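Local coordinates for putative non-ribosomal peptide synthetase (PDB 6M7L), which probably serves as a condensation-like X domain of a non-ribosomal peptide synthetase, likely recruiting tailoring oxygenases rather than forming peptide bonds, at residues Ala26-Met31 with Val312-Arg317; Ala66-Arg71 with Asp159-Asp164; Glu73-Arg78 with Arg150-Glu155. All blocks are in the same frame, centred on the assembly; numbering follows the deposited sequence.

Contact 1: Ala26-Met31 with Val312-Arg317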
# COMPACT_ATOMS: atom_id res chain seq x y z
N ALA A 26 14.74 23.60 9.61
CA ALA A 26 13.82 24.67 10.00
C ALA A 26 12.59 24.11 10.70
O ALA A 26 12.15 24.66 11.73
CB ALA A 26 13.41 25.48 8.76
N ARG A 27 12.03 23.02 10.18
CA ARG A 27 10.90 22.39 10.85
C ARG A 27 11.29 21.83 12.20
O ARG A 27 10.57 22.00 13.19
CB ARG A 27 10.31 21.29 9.96
CG ARG A 27 9.29 20.44 10.69
CD ARG A 27 8.33 19.76 9.74
NE ARG A 27 7.10 19.40 10.44
CZ ARG A 27 6.06 20.21 10.59
NH1 ARG A 27 4.99 19.80 11.25
NH2 ARG A 27 6.11 21.44 10.09
N GLN A 28 12.44 21.15 12.28
CA GLN A 28 12.92 20.65 13.56
C GLN A 28 13.14 21.79 14.54
O GLN A 28 12.84 21.66 15.74
CB GLN A 28 14.22 19.87 13.37
CG GLN A 28 14.04 18.51 12.73
CD GLN A 28 15.34 17.77 12.62
OE1 GLN A 28 16.35 18.31 12.17
NE2 GLN A 28 15.34 16.51 13.05
N ARG A 29 13.68 22.91 14.06
CA ARG A 29 13.88 24.08 14.91
C ARG A 29 12.57 24.53 15.54
O ARG A 29 12.49 24.75 16.75
CB ARG A 29 14.51 25.21 14.10
CG ARG A 29 14.58 26.55 14.81
CD ARG A 29 15.50 26.51 16.01
NE ARG A 29 15.51 27.80 16.69
CZ ARG A 29 16.15 28.04 17.84
NH1 ARG A 29 16.82 27.08 18.45
NH2 ARG A 29 16.10 29.25 18.38
N ARG A 30 11.51 24.64 14.73
CA ARG A 30 10.22 25.07 15.27
C ARG A 30 9.62 24.00 16.17
O ARG A 30 9.06 24.32 17.22
CB ARG A 30 9.27 25.41 14.13
CG ARG A 30 7.99 26.09 14.60
CD ARG A 30 7.17 26.62 13.44
NE ARG A 30 5.95 27.26 13.92
CZ ARG A 30 4.83 26.61 14.20
NH1 ARG A 30 4.77 25.29 14.03
NH2 ARG A 30 3.76 27.26 14.64
N MET A 31 9.75 22.73 15.78
CA MET A 31 9.20 21.65 16.60
C MET A 31 9.88 21.58 17.95
O MET A 31 9.23 21.35 18.98
CB MET A 31 9.32 20.31 15.87
CG MET A 31 8.46 20.20 14.62
SD MET A 31 6.73 20.57 14.95
CE MET A 31 6.43 19.48 16.33
N VAL A 312 12.02 7.59 7.78
CA VAL A 312 11.29 8.41 8.74
C VAL A 312 11.92 9.79 8.80
O VAL A 312 13.15 9.93 8.75
CB VAL A 312 11.29 7.73 10.13
CG1 VAL A 312 10.60 8.61 11.16
CG2 VAL A 312 10.62 6.37 10.05
N GLY A 313 11.09 10.83 8.90
CA GLY A 313 11.58 12.18 9.02
C GLY A 313 10.47 13.21 9.03
O GLY A 313 9.35 12.96 8.58
N PRO A 314 10.77 14.41 9.55
CA PRO A 314 9.81 15.52 9.47
C PRO A 314 9.84 16.19 8.10
O PRO A 314 10.32 17.31 7.92
CB PRO A 314 10.29 16.45 10.60
CG PRO A 314 11.76 16.22 10.63
CD PRO A 314 11.96 14.76 10.35
N PHE A 315 9.33 15.47 7.10
CA PHE A 315 9.35 15.95 5.73
C PHE A 315 8.11 16.75 5.36
O PHE A 315 7.99 17.17 4.20
CB PHE A 315 9.50 14.77 4.76
CG PHE A 315 10.72 13.93 4.99
CD1 PHE A 315 11.99 14.46 4.81
CD2 PHE A 315 10.60 12.60 5.36
CE1 PHE A 315 13.11 13.69 5.02
CE2 PHE A 315 11.72 11.82 5.56
CZ PHE A 315 12.98 12.36 5.39
N SER A 316 7.18 16.94 6.29
CA SER A 316 6.00 17.76 6.02
C SER A 316 6.41 19.14 5.54
O SER A 316 7.21 19.83 6.19
CB SER A 316 5.13 17.88 7.27
OG SER A 316 4.54 16.64 7.62
N ARG A 317 5.88 19.54 4.39
CA ARG A 317 6.03 20.89 3.87
C ARG A 317 4.68 21.57 3.90
O ARG A 317 3.67 20.99 3.49
CB ARG A 317 6.59 20.88 2.45
CG ARG A 317 8.03 20.41 2.34
CD ARG A 317 8.40 20.17 0.89
NE ARG A 317 7.53 19.15 0.29
CZ ARG A 317 7.30 19.03 -1.01
NH1 ARG A 317 7.87 19.87 -1.87
NH2 ARG A 317 6.50 18.07 -1.45
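Arg-27 and Pro-314 form the close-packed part of this contact, where the first turns of helix 26-34 meet the loop leading into strand 317-324. The arginine touches with its aliphatic stem: CD lies 3.6 Å from Pro-314 O and 3.7 Å from Ser-316 O, while the same CD approaches Pro-314 CB at 3.9 Å. A chain extended from CG to NE, with CG turned anti to the backbone N (chi1 170°), carries the stem off the helix and over the loop backbone. One residue on, Gln-28 adds a second apolar touch, its CG resting 3.9 Å from the proline CG, so the pyrrolidine ring is met by methylenes of two consecutive helical residues. The Gln-28 amide is engaged outside the pair: OE1 accepts from Thr-25 N and NE2 donates to Ile-151 O. Pro-314 is also the centre of an inverse gamma turn, which bends the chain here, and Phe-187 of helix 187-196 packs against it too.

Toward the guanidinium the contact loosens. No hydrogen bond crosses between the two segments, and both Arg-27 and Ser-316 remain partly exposed. Ser-316 CB stands about 4.0 Å above one guanidinium face, near the rim, with Met-31 SD on the opposite face. The polar ends have partners outside the two segments: Arg-27 NH2 forms a salt bridge with Glu-354 of helix 353-360, and Ser-316 OG is hydrogen-bonded to Arg-298. Val-312, two residues before Pro-314, packs on helix 155-172. The loop between strands 292-299 and 317-324 packs against N-terminal helix 26-34, probably corresponding to the floor loop of condensation domains.

Contact 2: Ala66-Arg71 with Asp159-Asp164; sequences ADVGGR and DVLVRD
Arg-71 and Asp-164 meet at nearly a right angle, with the guanidinium and carboxylate planes 86° apart. This is a single-point salt bridge and not a side-on pairing: Arg-71 NE alone donates to Asp-164 OD2, at 2.9 Å, and the N-H...O angle of 142° is well short of straight. OD2 is approached from above the carboxylate plane, 67° out of it. The arginine chain, extended from CG to NE, brings CD alongside OD2 at 3.5 Å and NE within bonding distance. NH2 goes on to Ala-181 O.

Beside this polar pair lies an apolar one, also crossing at about a right angle: Val-68 CG1 touches Leu-161 CD1 at 3.7 Å. The other valine branch, CG2, sits 3.7 Å from Asp-164 O, over the helix backbone. With CG1 anti to the backbone N, the two methyls divide between leucine and carbonyl. Trp-130 of strand 130-136 packs on both Val-68 and Leu-161. The segment axes are 10.2 Å apart at closest approach and cross obliquely, closer to antiparallel than parallel, so helix 58-71 and helix 155-172 meet through this small group of residues on the flank of the N-terminal sheet.

Asp-164 is buried and has further partners: His-72 NE2 bonds the same OD2, and Arg-180 NH1 forms a salt bridge with OD1. With a methionine in place of Arg-71, OD2 would probably lose its charged mate, keeping the bond from His-72, and Ala-181 O its guanidinium donor. Three basic residues, counting the histidine, gather round one carboxylate, which probably favours its ionised form and ties the end of helix 58-71 to helix 155-172 and the chain around residue 180.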
# COMPACT_ATOMS: atom_id res chain seq x y z
N ALA A 66 13.93 -1.64 18.79
CA ALA A 66 15.32 -1.19 18.70
C ALA A 66 15.85 -1.28 17.28
O ALA A 66 16.68 -0.46 16.87
CB ALA A 66 16.19 -2.01 19.65
N ASP A 67 15.38 -2.27 16.50
CA ASP A 67 15.84 -2.41 15.12
C ASP A 67 15.35 -1.27 14.25
O ASP A 67 16.10 -0.77 13.40
CB ASP A 67 15.39 -3.75 14.55
CG ASP A 67 16.07 -4.93 15.20
OD1 ASP A 67 17.24 -4.77 15.63
OD2 ASP A 67 15.45 -6.00 15.30
N VAL A 68 14.10 -0.85 14.43
CA VAL A 68 13.60 0.32 13.72
C VAL A 68 14.43 1.55 14.08
O VAL A 68 14.78 2.35 13.21
CB VAL A 68 12.11 0.54 14.04
CG1 VAL A 68 11.58 1.75 13.28
CG2 VAL A 68 11.31 -0.70 13.70
N GLY A 69 14.76 1.70 15.37
CA GLY A 69 15.62 2.80 15.77
C GLY A 69 17.00 2.72 15.16
O GLY A 69 17.58 3.73 14.76
N GLY A 70 17.56 1.50 15.08
CA GLY A 70 18.84 1.33 14.42
C GLY A 70 18.77 1.63 12.93
O GLY A 70 19.75 2.10 12.35
N ARG A 71 17.63 1.37 12.31
CA ARG A 71 17.49 1.59 10.87
C ARG A 71 17.39 3.07 10.55
O ARG A 71 17.93 3.53 9.53
CB ARG A 71 16.27 0.83 10.36
CG ARG A 71 15.88 1.13 8.92
CD ARG A 71 14.78 0.18 8.47
NE ARG A 71 14.27 0.49 7.14
CZ ARG A 71 14.81 0.03 6.01
NH1 ARG A 71 14.28 0.37 4.84
NH2 ARG A 71 15.88 -0.75 6.05
N ASP A 159 3.28 5.30 8.60
CA ASP A 159 3.23 4.12 7.74
C ASP A 159 4.60 3.45 7.65
O ASP A 159 4.72 2.23 7.78
CB ASP A 159 2.73 4.52 6.35
CG ASP A 159 2.74 3.37 5.37
OD1 ASP A 159 2.19 2.30 5.69
OD2 ASP A 159 3.31 3.53 4.27
N VAL A 160 5.65 4.25 7.43
CA VAL A 160 7.01 3.71 7.39
C VAL A 160 7.37 3.08 8.73
O VAL A 160 8.01 2.02 8.78
CB VAL A 160 8.00 4.82 7.00
CG1 VAL A 160 9.44 4.33 7.14
CG2 VAL A 160 7.73 5.30 5.58
N LEU A 161 6.98 3.72 9.83
CA LEU A 161 7.24 3.18 11.16
C LEU A 161 6.67 1.78 11.30
O LEU A 161 7.38 0.83 11.67
CB LEU A 161 6.65 4.11 12.22
CG LEU A 161 7.50 4.52 13.42
CD1 LEU A 161 8.33 3.35 13.90
CD2 LEU A 161 8.37 5.72 13.08
N VAL A 162 5.38 1.62 11.01
CA VAL A 162 4.70 0.34 11.22
C VAL A 162 5.24 -0.72 10.27
O VAL A 162 5.47 -1.87 10.67
CB VAL A 162 3.18 0.52 11.08
CG1 VAL A 162 2.47 -0.80 11.31
CG2 VAL A 162 2.68 1.59 12.04
N ARG A 163 5.44 -0.36 9.00
CA ARG A 163 5.95 -1.33 8.04
C ARG A 163 7.34 -1.82 8.43
O ARG A 163 7.62 -3.03 8.36
CB ARG A 163 5.97 -0.70 6.64
CG ARG A 163 4.67 -0.85 5.87
CD ARG A 163 4.57 0.19 4.77
NE ARG A 163 5.90 0.57 4.29
CZ ARG A 163 6.18 1.74 3.73
NH1 ARG A 163 5.23 2.65 3.58
NH2 ARG A 163 7.42 2.00 3.32
N ASP A 164 8.22 -0.92 8.86
CA ASP A 164 9.56 -1.33 9.27
C ASP A 164 9.53 -2.06 10.61
O ASP A 164 10.39 -2.91 10.87
CB ASP A 164 10.49 -0.12 9.33
CG ASP A 164 10.79 0.45 7.96
OD1 ASP A 164 10.22 -0.06 6.97
OD2 ASP A 164 11.60 1.40 7.87

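Contact 3: Glu73-Arg78 with Arg150-Glu155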
# COMPACT_ATOMS: atom_id res chain seq x y z
N GLU A 73 18.39 6.65 11.92
CA GLU A 73 19.17 7.40 12.89
C GLU A 73 18.33 8.44 13.61
O GLU A 73 18.55 8.70 14.81
CB GLU A 73 20.36 8.07 12.21
CG GLU A 73 21.46 7.11 11.78
CD GLU A 73 22.53 7.80 10.95
OE1 GLU A 73 22.25 8.88 10.38
OE2 GLU A 73 23.66 7.26 10.87
N ILE A 74 17.37 9.05 12.92
CA ILE A 74 16.60 10.14 13.51
C ILE A 74 15.79 9.65 14.71
O ILE A 74 15.52 10.42 15.63
CB ILE A 74 15.70 10.79 12.44
CG1 ILE A 74 15.04 12.05 13.00
CG2 ILE A 74 14.66 9.81 11.92
CD1 ILE A 74 14.40 12.89 11.95
N LEU A 75 15.40 8.37 14.72
CA LEU A 75 14.66 7.85 15.86
C LEU A 75 15.55 7.64 17.08
O LEU A 75 15.04 7.57 18.20
CB LEU A 75 13.97 6.54 15.49
CG LEU A 75 12.82 6.67 14.48
CD1 LEU A 75 12.10 5.34 14.32
CD2 LEU A 75 11.84 7.76 14.92
N ARG A 76 16.87 7.54 16.89
CA ARG A 76 17.81 7.52 18.00
C ARG A 76 18.60 8.82 18.09
O ARG A 76 19.70 8.84 18.64
CB ARG A 76 18.76 6.33 17.89
CG ARG A 76 19.36 6.11 16.50
CD ARG A 76 20.09 4.78 16.43
NE ARG A 76 20.44 4.41 15.06
CZ ARG A 76 21.65 4.53 14.53
NH1 ARG A 76 21.86 4.17 13.27
NH2 ARG A 76 22.65 4.99 15.26
N THR A 77 18.04 9.91 17.57
CA THR A 77 18.67 11.23 17.59
C THR A 77 18.13 12.03 18.77
O THR A 77 16.93 12.00 19.05
CB THR A 77 18.42 11.97 16.28
OG1 THR A 77 19.06 11.28 15.20
CG2 THR A 77 18.95 13.39 16.34
N ARG A 78 19.02 12.75 19.44
CA ARG A 78 18.65 13.63 20.54
C ARG A 78 18.94 15.08 20.17
O ARG A 78 19.77 15.36 19.30
CB ARG A 78 19.40 13.25 21.82
CG ARG A 78 18.51 13.15 23.04
CD ARG A 78 19.04 12.10 24.00
NE ARG A 78 20.49 12.18 24.13
CZ ARG A 78 21.17 11.66 25.14
NH1 ARG A 78 20.53 11.03 26.12
NH2 ARG A 78 22.49 11.78 25.18
N ARG A 150 6.96 15.05 16.28
CA ARG A 150 6.98 15.51 14.90
C ARG A 150 8.31 16.15 14.51
O ARG A 150 8.48 16.51 13.34
CB ARG A 150 5.83 16.49 14.65
CG ARG A 150 4.46 15.90 14.90
CD ARG A 150 3.35 16.86 14.50
NE ARG A 150 2.50 16.31 13.45
CZ ARG A 150 1.39 15.61 13.67
NH1 ARG A 150 0.69 15.14 12.65
NH2 ARG A 150 0.99 15.39 14.91
N ILE A 151 9.25 16.30 15.45
CA ILE A 151 10.60 16.70 15.10
C ILE A 151 11.33 15.57 14.39
O ILE A 151 12.35 15.81 13.74
CB ILE A 151 11.37 17.13 16.37
CG1 ILE A 151 12.61 17.94 16.01
CG2 ILE A 151 11.75 15.92 17.20
CD1 ILE A 151 13.38 18.44 17.21
N ALA A 152 10.82 14.34 14.49
CA ALA A 152 11.46 13.18 13.90
C ALA A 152 10.59 12.43 12.90
O ALA A 152 11.13 11.67 12.10
CB ALA A 152 11.89 12.19 14.99
N ALA A 153 9.28 12.63 12.92
CA ALA A 153 8.38 11.83 12.11
C ALA A 153 7.21 12.68 11.65
O ALA A 153 6.63 13.43 12.44
CB ALA A 153 7.87 10.62 12.90
N ASP A 154 6.87 12.58 10.36
CA ASP A 154 5.72 13.27 9.81
C ASP A 154 4.55 12.29 9.71
O ASP A 154 4.59 11.17 10.25
CB ASP A 154 6.07 13.91 8.47
CG ASP A 154 6.52 12.90 7.42
OD1 ASP A 154 6.59 11.69 7.73
OD2 ASP A 154 6.80 13.32 6.28
N GLU A 155 3.48 12.70 9.02
CA GLU A 155 2.32 11.82 8.86
C GLU A 155 2.70 10.55 8.10
O GLU A 155 2.36 9.44 8.52
CB GLU A 155 1.19 12.57 8.14
CG GLU A 155 -0.20 12.02 8.44
CD GLU A 155 -1.23 12.41 7.39
OE1 GLU A 155 -1.23 11.80 6.30
OE2 GLU A 155 -2.02 13.34 7.65
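Ile-74 reaches across to Ala-152 with the outer part of its side chain. Its CG1 meets Ala-152 CB at 3.7 Å, and CD1 lies over the alanine backbone, 3.5 Å from Ala-152 O. The same methyl is 4.0 Å from Ile-151 O, so the isoleucine tip spans two successive carbonyls. CG1 anti to the backbone N (chi1 -172°) and an extended chi2 together direct CD1 at the loop. Leu-75 closes in more loosely, CD2 standing 4.4 Å from Ala-152 CB. No hydrogen bond crosses between the segments; the junction is apolar groups against methyl and main chain, and its touching residues are all buried.

The loop itself is a signature of the family. From His-149 to Glu-155 the chain aligns with the HHxxxDG motif of condensation domains, with Arg-150 in place of the second histidine and Glu-155 in place of the glycine, the HRxxxDE form known from X domains. Asp-154 occupies the N-cap of helix 155-172, and its OD1 is held by both Arg-301 and Ser-157.

On the other side, the short 3-10 turn at 73-75 is fixed from within. Glu-73 O accepts Arg-76 N at 2.9 Å and Thr-77 OG1 at 2.7 Å, the two donors coming from opposite faces of its carbonyl plane; the threonine hydroxyl is 51° out of that plane. Arg-76 then anchors the turn outward, its guanidinium bonding Gly-69 O, Gly-70 O and Leu-91 O. Pro-314 and Gln-28 lie against Ile-74, while Pro-129 backs Ala-152. Further out, backbone bonds join Arg-76 to Leu-91 and Arg-78 to Glu-89, which sets the turn at the start of the small hairpin of strands 77-78 and 89-90.

Along the chain the three contacts are concentric: 73-78 with 150-155 lies within the span of 66-71 with 159-164, and both lie within that of 26-31 with 312-317. In space contact 3 is the middle one, its centre about 9 Å from that of contact 1 and about 11 Å from that of contact 2, while contacts 1 and 2 are about 18 Å apart. Helix 155-172 follows directly on the loop of contact 3 and carries contact 2; Val-312 of contact 1 packs on its Val-160. Leu-75 meets Val-68, joining contacts 2 and 3. The motif loop is lined by helix 26-34, the 3-10 turn 73-75 and the 312-317 loop, which probably comes from the second lobe.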